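Local coordinates for protein methyl-accepting chemotaxis sensory transducer (Anaeromyxobacter dehalogenans, PDB 4K08) that probably senses small molecules in the periplasm through a PAS-like Cache domain and relays the signal to the chemotaxis machinery, at residues V22-A27 against Y130-W135; G54-F58 against W112-G116; G104-Y110 against K123-Q129. All coordinates share one frame; numbering follows the deposited sequence.

Contact 1 of 3, residues V22-A27 against Y130-W135. With ZN (zinc ion), chain B.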
loop_
_atom_site.group_PDB
_atom_site.type_symbol
_atom_site.label_atom_id
_atom_site.label_comp_id
_atom_site.label_asym_id
_atom_site.label_seq_id
_atom_site.Cartn_x
_atom_site.Cartn_y
_atom_site.Cartn_z
ATOM N N VAL A 22 9.311 -1.524 6.844
ATOM C CA VAL A 22 9.350 -2.877 6.297
ATOM C C VAL A 22 10.819 -3.380 6.090
ATOM O O VAL A 22 11.164 -4.489 6.565
ATOM C CB VAL A 22 8.499 -3.004 5.015
ATOM C CG1 VAL A 22 8.755 -4.371 4.356
ATOM C CG2 VAL A 22 6.995 -2.806 5.340
ATOM N N GLU A 23 11.689 -2.580 5.456
ATOM C CA GLU A 23 13.089 -3.011 5.259
ATOM C C GLU A 23 13.751 -3.299 6.591
ATOM O O GLU A 23 14.454 -4.283 6.722
ATOM C CB GLU A 23 13.926 -1.996 4.468
ATOM C CG GLU A 23 13.508 -1.879 3.004
ATOM C CD GLU A 23 14.608 -1.342 2.083
ATOM O OE1 GLU A 23 15.611 -0.790 2.601
ATOM O OE2 GLU A 23 14.462 -1.480 0.839
ATOM N N HIS A 24 13.489 -2.460 7.593
ATOM C CA HIS A 24 14.090 -2.635 8.921
ATOM C C HIS A 24 13.785 -3.999 9.522
ATOM O O HIS A 24 14.677 -4.650 10.084
ATOM C CB HIS A 24 13.614 -1.547 9.901
ATOM C CG HIS A 24 14.430 -1.479 11.155
ATOM N ND1 HIS A 24 15.795 -1.255 11.143
ATOM C CD2 HIS A 24 14.083 -1.638 12.456
ATOM C CE1 HIS A 24 16.247 -1.256 12.383
ATOM N NE2 HIS A 24 15.232 -1.495 13.200
ATOM N N GLN A 25 12.523 -4.429 9.413
ATOM C CA GLN A 25 12.121 -5.748 9.914
ATOM C C GLN A 25 12.767 -6.879 9.089
ATOM O O GLN A 25 13.267 -7.860 9.657
ATOM C CB GLN A 25 10.586 -5.890 9.949
ATOM C CG GLN A 25 9.916 -5.004 10.983
ATOM C CD GLN A 25 10.522 -5.204 12.384
ATOM O OE1 GLN A 25 10.737 -6.336 12.839
ATOM N NE2 GLN A 25 10.822 -4.100 13.055
ATOM N N GLY A 26 12.772 -6.724 7.764
ATOM C CA GLY A 26 13.384 -7.702 6.866
ATOM C C GLY A 26 14.862 -7.929 7.165
ATOM O O GLY A 26 15.348 -9.070 7.111
ATOM N N ALA A 27 15.578 -6.841 7.447
ATOM C CA ALA A 27 16.990 -6.880 7.805
ATOM C C ALA A 27 17.213 -7.709 9.074
ATOM O O ALA A 27 18.168 -8.486 9.164
ATOM C CB ALA A 27 17.513 -5.466 8.003
ATOM N N TYR A 130 8.651 -4.392 -1.464
ATOM C CA TYR A 130 9.724 -5.019 -0.696
ATOM C C TYR A 130 9.922 -6.411 -1.299
ATOM O O TYR A 130 9.142 -7.330 -1.043
ATOM C CB TYR A 130 9.391 -5.044 0.824
ATOM C CG TYR A 130 10.518 -5.674 1.608
ATOM C CD1 TYR A 130 11.803 -5.108 1.595
ATOM C CD2 TYR A 130 10.333 -6.867 2.299
ATOM C CE1 TYR A 130 12.874 -5.703 2.280
ATOM C CE2 TYR A 130 11.398 -7.475 2.990
ATOM C CZ TYR A 130 12.662 -6.884 2.974
ATOM O OH TYR A 130 13.713 -7.478 3.672
ATOM N N GLN A 131 10.929 -6.567 -2.154
ATOM C CA GLN A 131 10.999 -7.758 -3.005
ATOM C C GLN A 131 11.209 -9.057 -2.239
ATOM O O GLN A 131 10.629 -10.087 -2.597
ATOM C CB GLN A 131 12.096 -7.623 -4.072
ATOM C CG GLN A 131 11.659 -6.790 -5.259
ATOM C CD GLN A 131 12.399 -7.165 -6.527
ATOM O OE1 GLN A 131 13.617 -6.994 -6.614
ATOM N NE2 GLN A 131 11.671 -7.711 -7.511
ATOM N N PRO A 132 12.022 -9.033 -1.177
ATOM C CA PRO A 132 12.244 -10.361 -0.582
ATOM C C PRO A 132 10.936 -11.029 -0.104
ATOM O O PRO A 132 10.941 -12.246 0.050
ATOM C CB PRO A 132 13.197 -10.077 0.604
ATOM C CG PRO A 132 13.926 -8.795 0.216
ATOM C CD PRO A 132 12.880 -7.989 -0.599
ATOM N N TRP A 133 9.845 -10.279 0.120
ATOM C CA TRP A 133 8.612 -10.906 0.589
ATOM C C TRP A 133 7.517 -10.846 -0.463
ATOM O O TRP A 133 6.392 -11.317 -0.232
ATOM C CB TRP A 133 8.091 -10.206 1.861
ATOM C CG TRP A 133 8.979 -10.405 3.074
ATOM C CD1 TRP A 133 9.968 -11.354 3.242
ATOM C CD2 TRP A 133 8.945 -9.631 4.284
ATOM N NE1 TRP A 133 10.559 -11.201 4.489
ATOM C CE2 TRP A 133 9.943 -10.162 5.152
ATOM C CE3 TRP A 133 8.165 -8.531 4.718
ATOM C CZ2 TRP A 133 10.185 -9.641 6.433
ATOM C CZ3 TRP A 133 8.406 -8.002 5.999
ATOM C CH2 TRP A 133 9.434 -8.559 6.841
ATOM N N GLY A 134 7.838 -10.261 -1.609
ATOM C CA GLY A 134 6.863 -10.124 -2.684
ATOM C C GLY A 134 5.734 -9.173 -2.259
ATOM O O GLY A 134 4.574 -9.381 -2.639
ATOM N N TRP A 135 6.052 -8.161 -1.440
ATOM C CA TRP A 135 5.047 -7.192 -0.978
ATOM C C TRP A 135 4.996 -5.913 -1.819
ATOM O O TRP A 135 6.026 -5.428 -2.307
ATOM C CB TRP A 135 5.345 -6.752 0.467
ATOM C CG TRP A 135 4.942 -7.748 1.464
ATOM C CD1 TRP A 135 4.470 -9.007 1.229
ATOM C CD2 TRP A 135 4.933 -7.567 2.866
ATOM N NE1 TRP A 135 4.182 -9.632 2.419
ATOM C CE2 TRP A 135 4.447 -8.757 3.440
ATOM C CE3 TRP A 135 5.267 -6.488 3.704
ATOM C CZ2 TRP A 135 4.312 -8.919 4.834
ATOM C CZ3 TRP A 135 5.134 -6.645 5.072
ATOM C CH2 TRP A 135 4.673 -7.859 5.625
HETATM ZN ZN ZN B . 15.619 -0.689 15.060
HETATM O O HOH W 1 17.478 -2.244 15.401
#

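Contact 2 of 3, residues G54-F58 against W112-G116. With ACT (acetate ion), chain C.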
loop_
_atom_site.group_PDB
_atom_site.type_symbol
_atom_site.label_atom_id
_atom_site.label_comp_id
_atom_site.label_asym_id
_atom_site.label_seq_id
_atom_site.Cartn_x
_atom_site.Cartn_y
_atom_site.Cartn_z
ATOM N N GLY A 54 -4.506 12.390 10.243
ATOM C CA GLY A 54 -5.844 11.965 10.656
ATOM C C GLY A 54 -6.146 10.503 10.273
ATOM O O GLY A 54 -5.825 9.521 10.970
ATOM N N SER A 55 -6.742 10.308 9.116
ATOM C CA SER A 55 -7.230 8.975 8.828
ATOM C C SER A 55 -6.560 8.347 7.580
ATOM O O SER A 55 -6.968 7.277 7.133
ATOM C CB SER A 55 -8.758 9.062 8.669
ATOM O OG SER A 55 -9.011 9.717 7.418
ATOM N N GLU A 56 -5.525 8.981 7.030
ATOM C CA GLU A 56 -4.836 8.378 5.889
ATOM C C GLU A 56 -4.127 7.084 6.346
ATOM O O GLU A 56 -3.588 7.000 7.487
ATOM C CB GLU A 56 -3.801 9.313 5.241
ATOM C CG GLU A 56 -4.272 10.752 4.988
ATOM C CD GLU A 56 -5.417 10.900 3.963
ATOM O OE1 GLU A 56 -5.853 9.929 3.264
ATOM O OE2 GLU A 56 -5.875 12.052 3.863
ATOM N N TYR A 57 -4.087 6.083 5.469
ATOM C CA TYR A 57 -3.644 4.747 5.907
ATOM C C TYR A 57 -2.774 4.030 4.858
ATOM O O TYR A 57 -2.685 4.471 3.680
ATOM C CB TYR A 57 -4.879 3.906 6.220
ATOM C CG TYR A 57 -5.687 3.643 4.943
ATOM C CD1 TYR A 57 -5.389 2.556 4.110
ATOM C CD2 TYR A 57 -6.747 4.498 4.590
ATOM C CE1 TYR A 57 -6.129 2.336 2.901
ATOM C CE2 TYR A 57 -7.501 4.285 3.419
ATOM C CZ TYR A 57 -7.184 3.209 2.582
ATOM O OH TYR A 57 -7.946 3.045 1.452
ATOM N N PHE A 58 -2.172 2.906 5.274
ATOM C CA PHE A 58 -1.304 2.090 4.410
ATOM C C PHE A 58 -2.010 0.760 4.158
ATOM O O PHE A 58 -2.727 0.322 5.029
ATOM C CB PHE A 58 0.049 1.786 5.107
ATOM C CG PHE A 58 0.846 3.027 5.467
ATOM C CD1 PHE A 58 1.603 3.695 4.503
ATOM C CD2 PHE A 58 0.806 3.552 6.764
ATOM C CE1 PHE A 58 2.308 4.859 4.834
ATOM C CE2 PHE A 58 1.509 4.681 7.102
ATOM C CZ PHE A 58 2.264 5.349 6.133
ATOM N N TRP A 112 -11.484 4.854 -5.136
ATOM C CA TRP A 112 -11.493 4.081 -3.889
ATOM C C TRP A 112 -12.209 4.911 -2.812
ATOM O O TRP A 112 -12.068 6.137 -2.768
ATOM C CB TRP A 112 -10.064 3.766 -3.403
ATOM C CG TRP A 112 -10.074 2.644 -2.389
ATOM C CD1 TRP A 112 -10.189 2.740 -1.005
ATOM C CD2 TRP A 112 -9.934 1.251 -2.693
ATOM N NE1 TRP A 112 -10.136 1.461 -0.451
ATOM C CE2 TRP A 112 -9.990 0.538 -1.472
ATOM C CE3 TRP A 112 -9.774 0.536 -3.896
ATOM C CZ2 TRP A 112 -9.891 -0.870 -1.411
ATOM C CZ3 TRP A 112 -9.660 -0.888 -3.839
ATOM C CH2 TRP A 112 -9.743 -1.565 -2.595
ATOM N N PRO A 113 -13.014 4.247 -1.971
ATOM C CA PRO A 113 -13.721 5.025 -0.936
ATOM C C PRO A 113 -12.802 5.614 0.138
ATOM O O PRO A 113 -11.693 5.135 0.423
ATOM C CB PRO A 113 -14.676 4.018 -0.285
ATOM C CG PRO A 113 -14.245 2.642 -0.760
ATOM C CD PRO A 113 -13.341 2.807 -1.960
ATOM N N LYS A 114 -13.308 6.677 0.745
ATOM C CA LYS A 114 -12.716 7.235 1.951
ATOM C C LYS A 114 -13.022 6.250 3.112
ATOM O O LYS A 114 -14.043 5.557 3.084
ATOM C CB LYS A 114 -13.304 8.633 2.220
ATOM C CG LYS A 114 -12.661 9.705 1.315
ATOM C CD LYS A 114 -13.140 11.128 1.630
ATOM C CE LYS A 114 -12.345 12.159 0.815
ATOM N NZ LYS A 114 -12.906 13.584 0.910
ATOM N N PRO A 115 -12.133 6.182 4.122
ATOM C CA PRO A 115 -12.425 5.354 5.314
ATOM C C PRO A 115 -13.812 5.668 5.874
ATOM O O PRO A 115 -14.155 6.852 5.972
ATOM C CB PRO A 115 -11.357 5.795 6.324
ATOM C CG PRO A 115 -10.163 6.206 5.458
ATOM C CD PRO A 115 -10.876 6.927 4.252
ATOM N N GLY A 116 -14.604 4.636 6.156
ATOM C CA GLY A 116 -15.904 4.824 6.780
ATOM C C GLY A 116 -17.038 5.029 5.789
ATOM O O GLY A 116 -18.179 5.317 6.179
HETATM C C ACT C . -6.513 1.553 -1.346
HETATM O O ACT C . -7.044 1.384 -0.185
HETATM O OXT ACT C . -6.393 2.726 -1.785
HETATM C CH3 ACT C . -6.005 0.405 -2.231
HETATM O O HOH W 2 -11.079 3.056 2.747
#

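Contact 3 of 3, residues G104-Y110 against K123-Q129. With ACT (acetate ion), chain C.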
loop_
_atom_site.group_PDB
_atom_site.type_symbol
_atom_site.label_atom_id
_atom_site.label_comp_id
_atom_site.label_asym_id
_atom_site.label_seq_id
_atom_site.Cartn_x
_atom_site.Cartn_y
_atom_site.Cartn_z
ATOM N N GLY A 104 9.861 -0.199 -9.964
ATOM C CA GLY A 104 10.266 -0.189 -8.564
ATOM C C GLY A 104 9.210 0.473 -7.654
ATOM O O GLY A 104 8.931 0.015 -6.538
ATOM N N SER A 105 8.610 1.553 -8.134
ATOM C CA SER A 105 7.667 2.313 -7.334
ATOM C C SER A 105 7.049 3.332 -8.272
ATOM O O SER A 105 7.508 3.448 -9.427
ATOM C CB SER A 105 8.403 3.004 -6.196
ATOM O OG SER A 105 9.240 4.002 -6.741
ATOM N N GLY A 106 6.015 4.045 -7.811
ATOM C CA GLY A 106 5.366 5.072 -8.634
ATOM C C GLY A 106 3.935 5.414 -8.209
ATOM O O GLY A 106 3.366 4.749 -7.332
ATOM N N PHE A 107 3.350 6.437 -8.835
ATOM C CA PHE A 107 1.951 6.817 -8.565
ATOM C C PHE A 107 0.974 6.057 -9.462
ATOM O O PHE A 107 1.260 5.820 -10.638
ATOM C CB PHE A 107 1.736 8.329 -8.756
ATOM C CG PHE A 107 2.443 9.160 -7.738
ATOM C CD1 PHE A 107 1.882 9.363 -6.464
ATOM C CD2 PHE A 107 3.689 9.698 -8.015
ATOM C CE1 PHE A 107 2.558 10.114 -5.508
ATOM C CE2 PHE A 107 4.358 10.442 -7.065
ATOM C CZ PHE A 107 3.787 10.659 -5.810
ATOM N N VAL A 108 -0.173 5.666 -8.903
ATOM C CA VAL A 108 -1.242 5.054 -9.690
ATOM C C VAL A 108 -2.512 5.734 -9.206
ATOM O O VAL A 108 -2.708 5.881 -7.968
ATOM C CB VAL A 108 -1.373 3.500 -9.477
ATOM C CG1 VAL A 108 -2.610 2.952 -10.212
ATOM C CG2 VAL A 108 -0.109 2.755 -9.926
ATOM N N ASP A 109 -3.365 6.142 -10.151
ATOM C CA ASP A 109 -4.629 6.763 -9.796
ATOM C C ASP A 109 -5.790 5.820 -10.084
ATOM O O ASP A 109 -5.711 4.987 -10.958
ATOM C CB ASP A 109 -4.790 8.156 -10.441
ATOM C CG ASP A 109 -4.558 8.148 -11.918
ATOM O OD1 ASP A 109 -5.133 7.288 -12.635
ATOM O OD2 ASP A 109 -3.794 9.023 -12.381
ATOM N N TYR A 110 -6.846 5.913 -9.289
ATOM C CA TYR A 110 -7.977 4.996 -9.382
ATOM C C TYR A 110 -9.044 5.545 -8.443
ATOM O O TYR A 110 -8.831 6.582 -7.807
ATOM C CB TYR A 110 -7.582 3.542 -8.946
ATOM C CG TYR A 110 -6.914 3.482 -7.570
ATOM C CD1 TYR A 110 -5.574 3.831 -7.419
ATOM C CD2 TYR A 110 -7.632 3.093 -6.421
ATOM C CE1 TYR A 110 -4.940 3.773 -6.139
ATOM C CE2 TYR A 110 -6.988 3.038 -5.116
ATOM C CZ TYR A 110 -5.661 3.393 -5.009
ATOM O OH TYR A 110 -5.017 3.353 -3.787
ATOM N N LYS A 123 -8.576 8.911 -6.242
ATOM C CA LYS A 123 -7.464 8.696 -5.340
ATOM C C LYS A 123 -6.171 8.606 -6.141
ATOM O O LYS A 123 -6.147 8.074 -7.272
ATOM C CB LYS A 123 -7.696 7.414 -4.511
ATOM C CG LYS A 123 -6.690 7.210 -3.346
ATOM C CD LYS A 123 -7.199 6.126 -2.336
ATOM C CE LYS A 123 -6.170 5.909 -1.171
ATOM N NZ LYS A 123 -6.702 4.906 -0.175
ATOM N N ILE A 124 -5.099 9.133 -5.569
ATOM C CA ILE A 124 -3.780 9.015 -6.164
ATOM C C ILE A 124 -2.847 8.380 -5.123
ATOM O O ILE A 124 -2.628 8.964 -4.048
ATOM C CB ILE A 124 -3.210 10.401 -6.627
ATOM C CG1 ILE A 124 -4.144 11.061 -7.677
ATOM C CG2 ILE A 124 -1.824 10.214 -7.200
ATOM C CD1 ILE A 124 -3.723 12.476 -8.076
ATOM N N SER A 125 -2.334 7.185 -5.412
ATOM C CA SER A 125 -1.506 6.482 -4.428
ATOM C C SER A 125 -0.073 6.316 -4.892
ATOM O O SER A 125 0.197 6.132 -6.104
ATOM C CB SER A 125 -2.111 5.120 -4.108
ATOM O OG SER A 125 -3.325 5.266 -3.381
ATOM N N PHE A 126 0.857 6.417 -3.950
ATOM C CA PHE A 126 2.215 5.950 -4.200
ATOM C C PHE A 126 2.388 4.507 -3.693
ATOM O O PHE A 126 2.088 4.209 -2.516
ATOM C CB PHE A 126 3.251 6.854 -3.548
ATOM C CG PHE A 126 4.652 6.660 -4.103
ATOM C CD1 PHE A 126 4.992 7.171 -5.364
ATOM C CD2 PHE A 126 5.607 5.955 -3.384
ATOM C CE1 PHE A 126 6.275 7.005 -5.890
ATOM C CE2 PHE A 126 6.900 5.772 -3.901
ATOM C CZ PHE A 126 7.230 6.298 -5.160
ATOM N N VAL A 127 2.848 3.623 -4.582
ATOM C CA VAL A 127 3.152 2.237 -4.218
ATOM C C VAL A 127 4.630 1.915 -4.358
ATOM O O VAL A 127 5.332 2.420 -5.241
ATOM C CB VAL A 127 2.368 1.222 -5.043
ATOM C CG1 VAL A 127 0.875 1.285 -4.675
ATOM C CG2 VAL A 127 2.647 1.405 -6.597
ATOM N N THR A 128 5.100 1.068 -3.459
ATOM C CA THR A 128 6.496 0.663 -3.467
ATOM C C THR A 128 6.567 -0.835 -3.187
ATOM O O THR A 128 5.562 -1.446 -2.864
ATOM C CB THR A 128 7.309 1.482 -2.466
ATOM O OG1 THR A 128 8.706 1.251 -2.713
ATOM C CG2 THR A 128 6.927 1.102 -1.045
ATOM N N GLN A 129 7.733 -1.451 -3.329
ATOM C CA GLN A 129 7.799 -2.897 -3.133
ATOM C C GLN A 129 8.836 -3.233 -2.085
ATOM O O GLN A 129 9.786 -2.466 -1.852
ATOM C CB GLN A 129 8.160 -3.625 -4.445
ATOM C CG GLN A 129 9.574 -3.343 -4.874
ATOM C CD GLN A 129 9.951 -3.999 -6.196
ATOM O OE1 GLN A 129 9.244 -4.897 -6.716
ATOM N NE2 GLN A 129 11.087 -3.567 -6.743
HETATM C C ACT C . -6.513 1.553 -1.346
HETATM O O ACT C . -7.044 1.384 -0.185
HETATM O OXT ACT C . -6.393 2.726 -1.785
HETATM C CH3 ACT C . -6.005 0.405 -2.231
#

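Contact 1 of 3, residues V22-A27 against Y130-W135
The long N-terminal helix 5-30 of this PAS-like Cache domain leans with Val-22 and Gly-26 on the tight turn that joins strands 120-130 and 135-142, where Tyr-130, Trp-133 and Trp-135 form an aromatic cluster. The turn carries a G1 beta bulge: Gly-134, at positive phi, and Trp-135 both face Tyr-130, whose carbonyl O accepts from Trp-133 N and Trp-135 N on opposite faces of its plane. The CE2 rim of Tyr-130 stands over the centre of one face of Trp-133, and CE3 of Trp-133 lies over one face of Trp-135, displaced toward its rim. Pro-132 CD covers a face of Tyr-130 from within the turn. Into this cluster Val-22 sends a single methyl: with CG1 anti to the backbone N (chi1 171°), that carbon comes 3.5 Å from Tyr-130 CG, 4.0 Å from Trp-133 CZ3 and 4.1 Å from Trp-135 CE3. One turn on, Gly-26 CA rests 3.2 Å from Tyr-130 OH and 3.8 Å from Trp-133 CZ2; a beta carbon there would collide with the hydroxyl. Glu-23 adds its CG methylene, 3.9 Å from Tyr-130 CD1, while Gln-25 CB meets the edge of Trp-133. Helix 36-49 packs on the cluster as well, through Ala-39 and Leu-44, and Arg-40 forms a cation-pi pair with Trp-133. His-24 points away from the turn and binds a zinc ion through NE2 at 2.1 Å, with a water as a further ligand. The joint between helix and turn is thus one of van der Waals packing, carbon on ring and on the phenol oxygen, with no polar bond between the segments: it rests on the close fit of a methyl group and a bare glycine to the aromatic side chains.

Contact 2 of 3, residues G54-F58 against W112-G116
Trp-112 and Tyr-57 meet at the acetate in the pocket of this Cache domain, their side chains crossing at about a right angle. The indole takes acetate O over one face, 3.1 Å above the plane and toward the rim, and Pro-113 CD backs the opposite face. Trp-112 NE1 lies 3.3 Å from Tyr-57 OH, but at a poor angle for bonding; its N-H makes a weak bond to Asn-73 OD1 instead. Pro-113 then offers its carbonyl O to the hydroxyl of Tyr-142 and to a water at 3.2 Å, which is also weakly hydrogen-bonded to Tyr-57 OH. Past Lys-114 the chain runs on extended, and Pro-115 CG meets Tyr-57 CE2 at 3.9 Å and Ser-55 O at 3.8 Å. Tyr-57 CG sits between the backbone N and the carbonyl carbon (chi1 66°), which carries the ring inward past Pro-115; its OH donates a short 2.5 Å bond to acetate O, held at the ring edge. The acetate probably came from the crystallisation liquor, but a carboxylate laid on an indole and gripped by a phenol, with His-70, Tyr-110 and Lys-123 completing its donors, is consistent with a site for small anionic ligands.

Contact 3 of 3, residues G104-Y110 against K123-Q129
Phe-107 and Phe-126 form an edge-to-face pair on one face of the antiparallel hairpin of strands 105-113 and 120-130. Phe-126 CD1 lies 3.6 Å above the plane of Phe-107, over its centre, while Phe-107 CD1 lies in the plane of Phe-126; the centroids are 4.9 Å apart and the planes meet at 65°. Ile-124 CG2 flanks Phe-107, and helix 5-30 packs on this face. Across the sheet, Tyr-110 has Lys-123 CB over one face of its ring, acetate OXT in plane at its edge, and an edge-to-face partner in Phe-96. Its CG sits between backbone N and carbonyl carbon (chi1 53°), which swings the ring back over the neighbouring strand to Ser-125. There Ser-125 OG donates to Tyr-110 OH at 2.6 Å, and that hydroxyl donates in turn to acetate OXT at 2.5 Å. Lys-123, fully extended, brings NZ to the same oxygen at 2.7 Å, so one carboxylate oxygen is gripped by a phenol and an ammonium group. A phenylalanine in place of this tyrosine would probably leave Ser-125 OG without its acceptor and the acetate without one of its donors. Six backbone bonds join the strands through the hydrogen-bonded pairs Gly-106 with Val-127, Val-108 with Ser-125 and Tyr-110 with Lys-123. On the Phe-107 side Asp-109 turns to a salt bridge with Lys-90. The pairing gives out at the open end, where Gly-104 O stops 3.7 Å from the partnerless, buried Gln-129 N.

In the fold
Helix 5-30 starts the chain, and its segment 22-27 waits until 130-135 to close contact 1, a loop that contains both other contacts. Within it, 54-58 follows helix 36-49 and leads into strand 59-62; it meets 112-116, at the far part of strand 105-113 and the loop beyond it. Contact 3 opens at 104-110, before contact 2 has closed, and ends at 123-129, so these two cross. Contacts 2 and 3 share strand 105-113 and one acetate, with Tyr-57 OH close to Lys-123 NZ. Contacts 1 and 2 lie on opposite sides of the chain's centre, their centres 24 Å apart; strand 120-130 leads from the acetate pocket to the turn that packs on helix 5-30.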